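Local coordinates for uncharacterized protein (Bacillus cereus, PDB 5F2H), which is of unknown function but probably acts as a hydrolase, joining a helical N-terminal domain to an alpha/beta-hydrolase domain, at residues N15-C20 against T31-H36; G205-G210 against H294-D299; G59-A64 against L93-E98. All blocks are in the same frame, centred on the assembly; numbering follows the deposited sequence.

Contact 1 of 3, residues N15-C20 against T31-H36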
ATOM      1  N   ASN B  15     -27.763  24.848  -1.685  1.00 67.70           N
ATOM      2  CA  ASN B  15     -28.109  25.141  -0.286  1.00 73.67           C
ATOM      3  C   ASN B  15     -28.318  26.623  -0.029  1.00 78.35           C
ATOM      4  O   ASN B  15     -29.311  27.012   0.582  1.00 83.31           O
ATOM      5  CB  ASN B  15     -27.096  24.555   0.700  1.00 75.16           C
ATOM      6  CG  ASN B  15     -27.161  23.043   0.778  1.00 73.01           C
ATOM      7  OD1 ASN B  15     -28.176  22.438   0.460  1.00 76.56           O
ATOM      8  ND2 ASN B  15     -26.101  22.434   1.266  1.00 76.28           N
ATOM      9  N   GLU B  16     -27.399  27.458  -0.493  1.00 79.67           N
ATOM     10  CA  GLU B  16     -27.570  28.894  -0.284  1.00 84.39           C
ATOM     11  C   GLU B  16     -28.782  29.438  -0.997  1.00 79.69           C
ATOM     12  O   GLU B  16     -29.467  30.312  -0.494  1.00 81.69           O
ATOM     13  CB  GLU B  16     -26.329  29.701  -0.666  1.00 86.60           C
ATOM     14  CG  GLU B  16     -25.266  29.679   0.404  1.00 93.77           C
ATOM     15  CD  GLU B  16     -25.668  30.536   1.599  1.00105.12           C
ATOM     16  OE1 GLU B  16     -26.880  30.825   1.748  1.00106.06           O
ATOM     17  OE2 GLU B  16     -24.777  30.959   2.372  1.00121.54           O
ATOM     18  N   THR B  17     -29.065  28.901  -2.168  1.00 74.32           N
ATOM     19  CA  THR B  17     -30.197  29.392  -2.906  1.00 68.90           C
ATOM     20  C   THR B  17     -31.432  29.149  -2.049  1.00 67.62           C
ATOM     21  O   THR B  17     -32.198  30.075  -1.817  1.00 64.61           O
ATOM     22  CB  THR B  17     -30.324  28.698  -4.254  1.00 66.68           C
ATOM     23  OG1 THR B  17     -29.044  28.631  -4.882  1.00 61.63           O
ATOM     24  CG2 THR B  17     -31.301  29.434  -5.131  1.00 66.93           C
ATOM     25  N   LEU B  18     -31.622  27.904  -1.588  1.00 68.36           N
ATOM     26  CA  LEU B  18     -32.757  27.569  -0.705  1.00 67.80           C
ATOM     27  C   LEU B  18     -32.740  28.494   0.521  1.00 70.35           C
ATOM     28  O   LEU B  18     -33.726  29.150   0.825  1.00 74.67           O
ATOM     29  CB  LEU B  18     -32.697  26.109  -0.257  1.00 67.46           C
ATOM     30  CG  LEU B  18     -32.945  25.012  -1.316  1.00 66.43           C
ATOM     31  CD1 LEU B  18     -32.548  23.622  -0.843  1.00 61.80           C
ATOM     32  CD2 LEU B  18     -34.392  25.013  -1.805  1.00 65.44           C
ATOM     33  N   HIS B  19     -31.606  28.598   1.198  1.00 71.81           N
ATOM     34  CA  HIS B  19     -31.524  29.472   2.359  1.00 75.03           C
ATOM     35  C   HIS B  19     -32.123  30.822   2.026  1.00 76.40           C
ATOM     36  O   HIS B  19     -33.012  31.307   2.709  1.00 78.05           O
ATOM     37  CB  HIS B  19     -30.079  29.645   2.808  1.00 77.71           C
ATOM     38  CG  HIS B  19     -29.924  30.586   3.964  1.00 86.72           C
ATOM     39  ND1 HIS B  19     -29.612  31.921   3.805  1.00 91.40           N
ATOM     40  CD2 HIS B  19     -30.074  30.392   5.298  1.00 87.80           C
ATOM     41  CE1 HIS B  19     -29.551  32.501   4.992  1.00 94.09           C
ATOM     42  NE2 HIS B  19     -29.832  31.596   5.913  1.00 90.58           N
ATOM     43  N   CYS B  20     -31.663  31.395   0.925  1.00 80.15           N
ATOM     44  CA  CYS B  20     -32.114  32.708   0.468  1.00 82.69           C
ATOM     45  C   CYS B  20     -33.630  32.767   0.223  1.00 81.85           C
ATOM     46  O   CYS B  20     -34.242  33.820   0.351  1.00 80.29           O
ATOM     47  CB  CYS B  20     -31.321  33.102  -0.780  1.00 83.19           C
ATOM     48  SG  CYS B  20     -31.633  34.770  -1.389  1.00 95.23           S
ATOM     49  N   THR B  31     -32.877  35.763  -8.093  1.00 77.78           N
ATOM     50  CA  THR B  31     -31.788  36.660  -8.417  1.00 77.75           C
ATOM     51  C   THR B  31     -30.473  36.048  -7.941  1.00 78.27           C
ATOM     52  O   THR B  31     -29.472  36.155  -8.635  1.00 83.39           O
ATOM     53  CB  THR B  31     -31.977  38.027  -7.747  1.00 78.10           C
ATOM     54  OG1 THR B  31     -33.132  38.679  -8.291  1.00 74.18           O
ATOM     55  CG2 THR B  31     -30.770  38.904  -7.983  1.00 84.67           C
ATOM     56  N   TYR B  32     -30.468  35.385  -6.783  1.00 75.98           N
ATOM     57  CA  TYR B  32     -29.220  34.799  -6.266  1.00 79.71           C
ATOM     58  C   TYR B  32     -28.645  33.737  -7.186  1.00 78.45           C
ATOM     59  O   TYR B  32     -27.488  33.823  -7.614  1.00 81.12           O
ATOM     60  CB  TYR B  32     -29.398  34.190  -4.860  1.00 79.01           C
ATOM     61  CG  TYR B  32     -28.096  33.627  -4.259  1.00 79.45           C
ATOM     62  CD1 TYR B  32     -27.679  32.315  -4.518  1.00 80.21           C
ATOM     63  CD2 TYR B  32     -27.288  34.405  -3.440  1.00 80.87           C
ATOM     64  CE1 TYR B  32     -26.503  31.804  -3.975  1.00 78.79           C
ATOM     65  CE2 TYR B  32     -26.112  33.907  -2.899  1.00 81.44           C
ATOM     66  CZ  TYR B  32     -25.716  32.613  -3.177  1.00 81.64           C
ATOM     67  OH  TYR B  32     -24.538  32.118  -2.649  1.00 84.17           O
ATOM     68  N   ILE B  33     -29.458  32.730  -7.481  1.00 74.83           N
ATOM     69  CA  ILE B  33     -29.016  31.638  -8.333  1.00 73.05           C
ATOM     70  C   ILE B  33     -28.628  32.103  -9.731  1.00 73.42           C
ATOM     71  O   ILE B  33     -27.737  31.509 -10.335  1.00 69.71           O
ATOM     72  CB  ILE B  33     -30.070  30.514  -8.422  1.00 70.37           C
ATOM     73  CG1 ILE B  33     -29.464  29.243  -9.029  1.00 70.13           C
ATOM     74  CG2 ILE B  33     -31.298  30.975  -9.183  1.00 70.54           C
ATOM     75  CD1 ILE B  33     -30.389  28.044  -8.986  1.00 68.55           C
HETATM   76  N   MSE B  34     -29.287  33.147 -10.243  1.00 75.97           N
HETATM   77  CA  MSE B  34     -28.966  33.657 -11.576  1.00 79.74           C
HETATM   78  C   MSE B  34     -27.503  34.019 -11.623  1.00 81.47           C
HETATM   79  O   MSE B  34     -26.784  33.536 -12.491  1.00 79.98           O
HETATM   80  CB  MSE B  34     -29.834  34.852 -11.992  1.00 83.73           C
HETATM   81  CG  MSE B  34     -31.324  34.529 -12.180  1.00 86.26           C
HETATM   82 SE   MSE B  34     -31.603  33.149 -13.589  0.71 88.37          SE
HETATM   83  CE  MSE B  34     -31.025  34.166 -15.164  1.00 94.71           C
ATOM     84  N   GLU B  35     -27.054  34.806 -10.640  1.00 85.18           N
ATOM     85  CA  GLU B  35     -25.668  35.280 -10.521  1.00 89.84           C
ATOM     86  C   GLU B  35     -24.599  34.232 -10.170  1.00 89.74           C
ATOM     87  O   GLU B  35     -23.464  34.282 -10.657  1.00 97.66           O
ATOM     88  CB  GLU B  35     -25.600  36.402  -9.445  1.00 95.22           C
ATOM     89  CG  GLU B  35     -24.178  36.922  -9.168  1.00103.15           C
ATOM     90  CD  GLU B  35     -24.074  37.984  -8.067  1.00106.43           C
ATOM     91  OE1 GLU B  35     -24.992  38.816  -7.908  1.00105.20           O
ATOM     92  OE2 GLU B  35     -23.022  38.015  -7.388  1.00108.02           O
ATOM     93  N   HIS B  36     -24.942  33.288  -9.321  1.00 86.24           N
ATOM     94  CA  HIS B  36     -23.963  32.310  -8.894  1.00 85.54           C
ATOM     95  C   HIS B  36     -23.927  30.987  -9.627  1.00 83.32           C
ATOM     96  O   HIS B  36     -22.945  30.263  -9.524  1.00 85.14           O
ATOM     97  CB  HIS B  36     -24.149  32.088  -7.401  1.00 85.30           C
ATOM     98  CG  HIS B  36     -23.955  33.331  -6.597  1.00 90.32           C
ATOM     99  ND1 HIS B  36     -24.994  34.178  -6.271  1.00 90.77           N
ATOM    100  CD2 HIS B  36     -22.835  33.895  -6.088  1.00 93.93           C
ATOM    101  CE1 HIS B  36     -24.526  35.201  -5.580  1.00 95.72           C
ATOM    102  NE2 HIS B  36     -23.219  35.051  -5.451  1.00100.00           N
TER
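Thr-17 and Ile-33 form the buried, close-packed part of an antiparallel helix pair, whose segment axes approach to 9.5 Å at 157° between their N-to-C directions. The methyl CG2 of Thr-17 rests against CB of Ile-33 at 3.7 Å. The hydroxyl of Thr-17, beside its own backbone N, bonds back to Leu-13 O one helical turn earlier, which satisfies it, while its OG1 still lies 3.9 Å from CD1 of Tyr-32.

The outer side is formed by the partly exposed Tyr-32, Glu-16 and Cys-20, and Tyr-32 has the most surface buried here. Its CG lies opposite the backbone N (chi1 -177°), which swings the ring across to the other helix. There the phenol OH stands 3.6 Å from CB of Glu-16; looser is Cys-20 SG, 4.2 Å from CB of Tyr-32. His-36 backs the ring from its own helix: ND1 sits over the ring centre while donating to Tyr-32 O (2.9 Å). Met-8 packs on both rings, and Lys-293 of the second subunit on Glu-16.

No hydrogen bond crosses between the two segments, and what joins them here is van der Waals contact. This hairpin of helices 10-23 and 26-37 rests on helix 44-58 through Thr-17 against Leu-54 and Ile-33 against Phe-50.

Contact 2 of 3, residues G205-G210 against H294-D299; sequences GGFSAG and HDYPED
The backbones stay well apart, with 8.6 Å between the CA atoms of Phe-207 and Tyr-296, where strand 202-207 turns sharply into helix 209-219 through Ser-208, whose phi is positive (52°). The Gly-206, Ser-208, Gly-210 pattern at this strand-to-helix turn is consistent with the nucleophile elbow of the alpha/beta-hydrolase fold. Side chains bridge the gap. NE2 of His-294, from the loop after strand 284-289, is placed to donate a bent hydrogen bond (133°) to Ser-208 OG, which meets the imidazole at its edge, near the ring plane. The modelled 2.5 Å between NE2 and OG is doubtfully short. The pairing is consistent with the serine and histidine of a catalytic triad, as in other alpha/beta-hydrolases.

Phe-207 sits between the two loop aromatics. Its ring meets that of His-294 obliquely, CZ lying 3.8 Å from CE1 of His-294. On the face opposite Ser-208 OG it forms an offset stack with Tyr-296, centroids 4.5 Å apart and planes at 8°. The phenol OH of Tyr-296 has its polar partner in Trp-150 NE1, yet also rests 3.4 Å from CB of Phe-207. Within the stack, CD1 of Phe-207 lies over the rim of the Tyr-296 ring, 3.6 Å from its CZ.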
ATOM      1  N   GLY B 205      19.282  -2.635   1.520  1.00 57.98           N
ATOM      2  CA  GLY B 205      19.965  -3.178   2.670  1.00 55.67           C
ATOM      3  C   GLY B 205      21.082  -4.089   2.208  1.00 56.53           C
ATOM      4  O   GLY B 205      21.099  -4.551   1.052  1.00 57.30           O
ATOM      5  N   GLY B 206      22.013  -4.379   3.116  1.00 55.62           N
ATOM      6  CA  GLY B 206      23.137  -5.264   2.796  1.00 51.82           C
ATOM      7  C   GLY B 206      23.871  -5.726   4.039  1.00 49.27           C
ATOM      8  O   GLY B 206      23.696  -5.148   5.119  1.00 52.61           O
ATOM      9  N   PHE B 207      24.725  -6.728   3.863  1.00 45.30           N
ATOM     10  CA  PHE B 207      25.518  -7.310   4.929  1.00 45.72           C
ATOM     11  C   PHE B 207      26.979  -7.399   4.430  1.00 49.82           C
ATOM     12  O   PHE B 207      27.227  -7.971   3.366  1.00 53.46           O
ATOM     13  CB  PHE B 207      24.894  -8.693   5.271  1.00 44.56           C
ATOM     14  CG  PHE B 207      25.653  -9.477   6.286  1.00 43.30           C
ATOM     15  CD1 PHE B 207      25.530  -9.189   7.634  1.00 44.05           C
ATOM     16  CD2 PHE B 207      26.509 -10.475   5.898  1.00 43.66           C
ATOM     17  CE1 PHE B 207      26.287  -9.853   8.577  1.00 44.52           C
ATOM     18  CE2 PHE B 207      27.242 -11.181   6.841  1.00 45.40           C
ATOM     19  CZ  PHE B 207      27.133 -10.870   8.182  1.00 45.12           C
ATOM     20  N   SER B 208      27.935  -6.823   5.173  1.00 54.12           N
ATOM     21  CA  SER B 208      29.375  -6.798   4.791  1.00 56.05           C
ATOM     22  C   SER B 208      29.546  -6.270   3.366  1.00 54.93           C
ATOM     23  O   SER B 208      28.919  -5.278   3.006  1.00 55.50           O
ATOM     24  CB  SER B 208      30.024  -8.182   4.902  1.00 59.98           C
ATOM     25  OG  SER B 208      30.058  -8.632   6.234  1.00 68.10           O
ATOM     26  N   ALA B 209      30.329  -6.988   2.555  1.00 50.64           N
ATOM     27  CA  ALA B 209      30.578  -6.661   1.168  1.00 49.10           C
ATOM     28  C   ALA B 209      29.311  -6.369   0.445  1.00 49.55           C
ATOM     29  O   ALA B 209      29.307  -5.684  -0.554  1.00 56.85           O
ATOM     30  CB  ALA B 209      31.279  -7.820   0.461  1.00 49.84           C
ATOM     31  N   GLY B 210      28.218  -6.942   0.896  1.00 52.00           N
ATOM     32  CA  GLY B 210      26.962  -6.693   0.232  1.00 53.07           C
ATOM     33  C   GLY B 210      26.650  -5.244   0.422  1.00 52.76           C
ATOM     34  O   GLY B 210      26.341  -4.534  -0.517  1.00 55.93           O
ATOM     35  N   HIS B 294      30.498 -10.935  14.041  1.00 67.41           N
ATOM     36  CA  HIS B 294      30.141 -10.693  12.641  1.00 66.35           C
ATOM     37  C   HIS B 294      28.987 -11.603  12.238  1.00 66.84           C
ATOM     38  O   HIS B 294      29.143 -12.641  11.561  1.00 63.58           O
ATOM     39  CB  HIS B 294      31.362 -10.875  11.769  1.00 66.50           C
ATOM     40  CG  HIS B 294      31.165 -10.465  10.342  1.00 65.44           C
ATOM     41  ND1 HIS B 294      31.112 -11.371   9.307  1.00 63.82           N
ATOM     42  CD2 HIS B 294      31.021  -9.244   9.778  1.00 65.92           C
ATOM     43  CE1 HIS B 294      30.974 -10.726   8.163  1.00 66.10           C
ATOM     44  NE2 HIS B 294      30.925  -9.433   8.422  1.00 68.00           N
ATOM     45  N   ASP B 295      27.809 -11.150  12.647  1.00 65.60           N
ATOM     46  CA  ASP B 295      26.587 -11.861  12.433  1.00 66.18           C
ATOM     47  C   ASP B 295      25.467 -10.881  12.702  1.00 62.98           C
ATOM     48  O   ASP B 295      25.711  -9.826  13.236  1.00 66.32           O
ATOM     49  CB  ASP B 295      26.541 -12.980  13.476  1.00 69.46           C
ATOM     50  CG  ASP B 295      25.279 -13.773  13.423  1.00 72.06           C
ATOM     51  OD1 ASP B 295      24.619 -13.762  12.365  1.00 72.42           O
ATOM     52  OD2 ASP B 295      24.957 -14.403  14.455  1.00 76.40           O
ATOM     53  N   TYR B 296      24.241 -11.236  12.347  1.00 60.97           N
ATOM     54  CA  TYR B 296      23.102 -10.372  12.599  1.00 59.34           C
ATOM     55  C   TYR B 296      22.641 -10.576  14.039  1.00 66.49           C
ATOM     56  O   TYR B 296      22.812 -11.668  14.610  1.00 70.54           O
ATOM     57  CB  TYR B 296      21.935 -10.754  11.723  1.00 53.37           C
ATOM     58  CG  TYR B 296      22.140 -10.684  10.238  1.00 47.09           C
ATOM     59  CD1 TYR B 296      22.855 -11.651   9.575  1.00 45.22           C
ATOM     60  CD2 TYR B 296      21.434  -9.773   9.483  1.00 45.54           C
ATOM     61  CE1 TYR B 296      22.926 -11.660   8.196  1.00 44.28           C
ATOM     62  CE2 TYR B 296      21.506  -9.765   8.107  1.00 44.35           C
ATOM     63  CZ  TYR B 296      22.240 -10.718   7.473  1.00 44.08           C
ATOM     64  OH  TYR B 296      22.315 -10.701   6.105  1.00 48.79           O
ATOM     65  N   PRO B 297      22.066  -9.528  14.657  1.00 70.55           N
ATOM     66  CA  PRO B 297      21.564  -9.674  16.041  1.00 71.59           C
ATOM     67  C   PRO B 297      20.407 -10.647  16.029  1.00 73.54           C
ATOM     68  O   PRO B 297      19.706 -10.764  15.019  1.00 72.58           O
ATOM     69  CB  PRO B 297      21.090  -8.274  16.405  1.00 71.91           C
ATOM     70  CG  PRO B 297      20.901  -7.575  15.101  1.00 70.58           C
ATOM     71  CD  PRO B 297      21.851  -8.178  14.123  1.00 65.83           C
ATOM     72  N   GLU B 298      20.164 -11.322  17.140  1.00 82.51           N
ATOM     73  CA  GLU B 298      19.085 -12.315  17.162  1.00 85.34           C
ATOM     74  C   GLU B 298      17.670 -11.702  17.048  1.00 80.43           C
ATOM     75  O   GLU B 298      16.740 -12.365  16.592  1.00 72.76           O
ATOM     76  CB  GLU B 298      19.308 -13.300  18.313  1.00 93.94           C
ATOM     77  CG  GLU B 298      18.477 -14.571  18.215  1.00105.11           C
ATOM     78  CD  GLU B 298      19.060 -15.707  19.045  1.00113.62           C
ATOM     79  OE1 GLU B 298      20.290 -15.701  19.264  1.00114.98           O
ATOM     80  OE2 GLU B 298      18.318 -16.648  19.404  1.00124.34           O
ATOM     81  N   ASP B 299      17.541 -10.419  17.386  1.00 82.10           N
ATOM     82  CA  ASP B 299      16.272  -9.693  17.260  1.00 84.56           C
ATOM     83  C   ASP B 299      16.424  -8.689  16.093  1.00 82.19           C
ATOM     84  O   ASP B 299      15.957  -7.544  16.158  1.00 78.66           O
ATOM     85  CB  ASP B 299      15.903  -8.953  18.551  1.00 88.93           C
ATOM     86  CG  ASP B 299      16.863  -7.823  18.895  1.00 91.88           C
ATOM     87  OD1 ASP B 299      17.894  -7.646  18.205  1.00 96.86           O
ATOM     88  OD2 ASP B 299      16.561  -7.088  19.860  1.00 98.16           O
TER

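Contact 3 of 3, residues G59-A64 against L93-E98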
ATOM      1  N   GLY B  59     -43.337  35.396  -9.466  1.00 72.57           N
ATOM      2  CA  GLY B  59     -44.330  36.093 -10.276  1.00 73.87           C
ATOM      3  C   GLY B  59     -43.807  36.454 -11.640  1.00 77.62           C
ATOM      4  O   GLY B  59     -44.475  37.154 -12.389  1.00 84.57           O
ATOM      5  N   LEU B  60     -42.595  36.003 -11.958  1.00 80.81           N
ATOM      6  CA  LEU B  60     -41.956  36.280 -13.243  1.00 77.91           C
ATOM      7  C   LEU B  60     -42.327  35.139 -14.151  1.00 74.23           C
ATOM      8  O   LEU B  60     -41.507  34.292 -14.490  1.00 70.33           O
ATOM      9  CB  LEU B  60     -40.449  36.318 -13.072  1.00 81.31           C
ATOM     10  CG  LEU B  60     -39.933  37.327 -12.074  1.00 84.58           C
ATOM     11  CD1 LEU B  60     -38.416  37.238 -12.018  1.00 88.45           C
ATOM     12  CD2 LEU B  60     -40.388  38.711 -12.503  1.00 91.16           C
ATOM     13  N   GLU B  61     -43.588  35.142 -14.533  1.00 76.64           N
ATOM     14  CA  GLU B  61     -44.165  34.106 -15.360  1.00 80.50           C
ATOM     15  C   GLU B  61     -43.487  33.960 -16.710  1.00 76.66           C
ATOM     16  O   GLU B  61     -43.172  32.837 -17.128  1.00 73.09           O
ATOM     17  CB  GLU B  61     -45.651  34.398 -15.533  1.00 87.33           C
ATOM     18  CG  GLU B  61     -46.401  34.493 -14.212  1.00 88.77           C
ATOM     19  CD  GLU B  61     -47.843  34.904 -14.393  1.00 96.31           C
ATOM     20  OE1 GLU B  61     -48.293  35.065 -15.552  1.00 95.48           O
ATOM     21  OE2 GLU B  61     -48.520  35.090 -13.362  1.00105.03           O
ATOM     22  N   GLU B  62     -43.269  35.089 -17.380  1.00 78.21           N
ATOM     23  CA  GLU B  62     -42.614  35.105 -18.696  1.00 77.99           C
ATOM     24  C   GLU B  62     -41.183  34.557 -18.623  1.00 75.06           C
ATOM     25  O   GLU B  62     -40.790  33.686 -19.407  1.00 71.82           O
ATOM     26  CB  GLU B  62     -42.675  36.508 -19.318  1.00 81.17           C
ATOM     27  CG  GLU B  62     -44.092  36.911 -19.713  1.00 84.02           C
ATOM     28  CD  GLU B  62     -44.201  38.337 -20.231  1.00 90.45           C
ATOM     29  OE1 GLU B  62     -43.357  39.188 -19.859  1.00 96.22           O
ATOM     30  OE2 GLU B  62     -45.169  38.627 -20.972  1.00 90.40           O
ATOM     31  N   GLU B  63     -40.431  35.019 -17.640  1.00 76.31           N
ATOM     32  CA  GLU B  63     -39.071  34.542 -17.462  1.00 80.73           C
ATOM     33  C   GLU B  63     -39.120  33.026 -17.332  1.00 76.99           C
ATOM     34  O   GLU B  63     -38.488  32.311 -18.110  1.00 77.19           O
ATOM     35  CB  GLU B  63     -38.401  35.177 -16.230  1.00 84.57           C
ATOM     36  CG  GLU B  63     -38.152  36.679 -16.331  1.00 91.96           C
ATOM     37  CD  GLU B  63     -39.405  37.530 -16.515  1.00 96.89           C
ATOM     38  OE1 GLU B  63     -40.538  37.006 -16.443  1.00 95.07           O
ATOM     39  OE2 GLU B  63     -39.252  38.753 -16.740  1.00107.45           O
ATOM     40  N   ALA B  64     -39.926  32.551 -16.383  1.00 73.95           N
ATOM     41  CA  ALA B  64     -40.095  31.114 -16.134  1.00 71.03           C
ATOM     42  C   ALA B  64     -40.375  30.298 -17.397  1.00 70.55           C
ATOM     43  O   ALA B  64     -39.738  29.276 -17.616  1.00 67.69           O
ATOM     44  CB  ALA B  64     -41.200  30.883 -15.124  1.00 69.21           C
ATOM     45  N   LEU B  93     -48.270  29.043 -14.309  1.00 76.67           N
ATOM     46  CA  LEU B  93     -47.918  28.670 -15.663  1.00 75.85           C
ATOM     47  C   LEU B  93     -49.008  27.876 -16.405  1.00 77.44           C
ATOM     48  O   LEU B  93     -48.994  27.833 -17.637  1.00 72.21           O
ATOM     49  CB  LEU B  93     -46.617  27.870 -15.615  1.00 73.23           C
ATOM     50  CG  LEU B  93     -45.455  28.624 -14.940  1.00 71.19           C
ATOM     51  CD1 LEU B  93     -44.234  27.738 -14.786  1.00 68.97           C
ATOM     52  CD2 LEU B  93     -45.082  29.878 -15.709  1.00 72.07           C
ATOM     53  N   HIS B  94     -49.969  27.289 -15.678  1.00 80.88           N
ATOM     54  CA  HIS B  94     -51.043  26.489 -16.322  1.00 85.94           C
ATOM     55  C   HIS B  94     -51.849  27.259 -17.362  1.00 90.23           C
ATOM     56  O   HIS B  94     -52.464  26.660 -18.241  1.00 86.26           O
ATOM     57  CB  HIS B  94     -52.006  25.855 -15.310  1.00 83.63           C
ATOM     58  CG  HIS B  94     -51.325  24.989 -14.302  1.00 82.77           C
ATOM     59  ND1 HIS B  94     -51.260  25.311 -12.966  1.00 84.34           N
ATOM     60  CD2 HIS B  94     -50.628  23.841 -14.442  1.00 86.01           C
ATOM     61  CE1 HIS B  94     -50.616  24.358 -12.315  1.00 83.60           C
ATOM     62  NE2 HIS B  94     -50.208  23.462 -13.191  1.00 83.37           N
ATOM     63  N   LYS B  95     -51.851  28.583 -17.259  1.00 95.53           N
ATOM     64  CA  LYS B  95     -52.571  29.401 -18.219  1.00 95.39           C
ATOM     65  C   LYS B  95     -51.984  29.171 -19.600  1.00 90.80           C
ATOM     66  O   LYS B  95     -52.715  29.023 -20.570  1.00 93.40           O
ATOM     67  CB  LYS B  95     -52.391  30.887 -17.919  1.00100.24           C
ATOM     68  CG  LYS B  95     -52.809  31.354 -16.546  1.00104.50           C
ATOM     69  CD  LYS B  95     -52.410  32.812 -16.394  1.00113.23           C
ATOM     70  CE  LYS B  95     -52.643  33.336 -14.991  1.00121.20           C
ATOM     71  NZ  LYS B  95     -52.124  34.723 -14.829  1.00126.66           N
ATOM     72  N   PHE B  96     -50.658  29.092 -19.668  1.00 88.88           N
ATOM     73  CA  PHE B  96     -49.956  28.940 -20.946  1.00 91.15           C
ATOM     74  C   PHE B  96     -50.099  27.584 -21.626  1.00 92.64           C
ATOM     75  O   PHE B  96     -50.048  26.543 -20.975  1.00 95.50           O
ATOM     76  CB  PHE B  96     -48.474  29.273 -20.768  1.00 88.41           C
ATOM     77  CG  PHE B  96     -48.234  30.625 -20.169  1.00 89.18           C
ATOM     78  CD1 PHE B  96     -48.282  31.763 -20.951  1.00 95.78           C
ATOM     79  CD2 PHE B  96     -47.945  30.757 -18.819  1.00 88.33           C
ATOM     80  CE1 PHE B  96     -48.061  33.013 -20.395  1.00 99.16           C
ATOM     81  CE2 PHE B  96     -47.728  32.002 -18.254  1.00 92.59           C
ATOM     82  CZ  PHE B  96     -47.780  33.132 -19.043  1.00 96.44           C
ATOM     83  N   GLU B  97     -50.286  27.613 -22.946  1.00 91.92           N
ATOM     84  CA  GLU B  97     -50.411  26.392 -23.726  1.00 90.89           C
ATOM     85  C   GLU B  97     -49.025  25.773 -23.868  1.00 85.08           C
ATOM     86  O   GLU B  97     -48.878  24.552 -23.851  1.00 84.43           O
ATOM     87  CB  GLU B  97     -51.077  26.632 -25.094  1.00 98.69           C
ATOM     88  CG  GLU B  97     -50.360  27.595 -26.044  1.00106.76           C
ATOM     89  CD  GLU B  97     -51.070  27.781 -27.392  1.00111.59           C
ATOM     90  OE1 GLU B  97     -50.874  28.835 -28.049  1.00104.07           O
ATOM     91  OE2 GLU B  97     -51.853  26.887 -27.788  1.00115.66           O
ATOM     92  N   GLU B  98     -47.998  26.613 -23.965  1.00 83.75           N
ATOM     93  CA  GLU B  98     -46.639  26.096 -24.081  1.00 88.02           C
ATOM     94  C   GLU B  98     -46.353  25.231 -22.868  1.00 83.35           C
ATOM     95  O   GLU B  98     -45.588  24.277 -22.947  1.00 81.13           O
ATOM     96  CB  GLU B  98     -45.551  27.197 -24.225  1.00 92.43           C
ATOM     97  CG  GLU B  98     -45.473  27.995 -25.544  1.00 97.40           C
ATOM     98  CD  GLU B  98     -46.585  29.010 -25.778  1.00103.05           C
ATOM     99  OE1 GLU B  98     -47.389  29.287 -24.856  1.00106.51           O
ATOM    100  OE2 GLU B  98     -46.616  29.583 -26.892  1.00106.21           O
TER
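Phe-96 presents the edge of its ring to Glu-61, with the carboxylate plane turned 79° from the ring plane. OE1 of Glu-61 stands 4.0 Å from CZ of Phe-96, close to the ring plane, where the weakly positive ring hydrogens might slightly favour an anionic oxygen. Also at the ring's edge lies Leu-93 CA, from the beginning of the same type I beta turn; Phe-96 N closes that turn onto Leu-93 O at 2.9 Å.

Glu-61 opens helix 61-74, directly after the Schellman motif at Gly-59 and the N-cap residue Leu-60. Its chain runs out extended (chi2 175°), carrying the carboxylate to the ammonium of Lys-95, which arrives on an equally extended chain crossing it at about a right angle. The salt bridge is long: NZ of Lys-95 is 3.9 Å from OE2 of Glu-61, and about equally far from OE1.

Beneath this rim Leu-93 supplies the apolar part: its CD2 reaches Ala-64 CB at 4.1 Å and also lies 3.8 Å from the carbonyl O of Glu-61. Met-68 and, from helix 44-58, Ser-56 also pack on Leu-93.

Lacking any hydrogen bond between the segments, the contact combines a buried apolar touch with a long, probably weak charge pair near the surface; the start of helix 61-74 would probably add to the stabilisation of the Glu-61 charge.

Contacts 1 and 3 belong to the helical N-terminal domain, their centres about 21 Å apart and their nearest atoms about 7 Å. Helix 44-58 packs against both. Contact 2 lies in the hydrolase domain on the opposite side of the chain's centre, its centre about 68 Å from that of contact 1 and 85 Å from that of contact 3. Its elbow pattern and Ser-208/His-294 pair suggest the active site; a bound Tris, probably from the crystallisation liquor, lies about 4 Å from the Ser-208 side chain and may mark the pocket. For contact 1 the assembly closes this gap: Asn-15 ND2 bonds to His-294 O of the second subunit. No other chain touches contact 3.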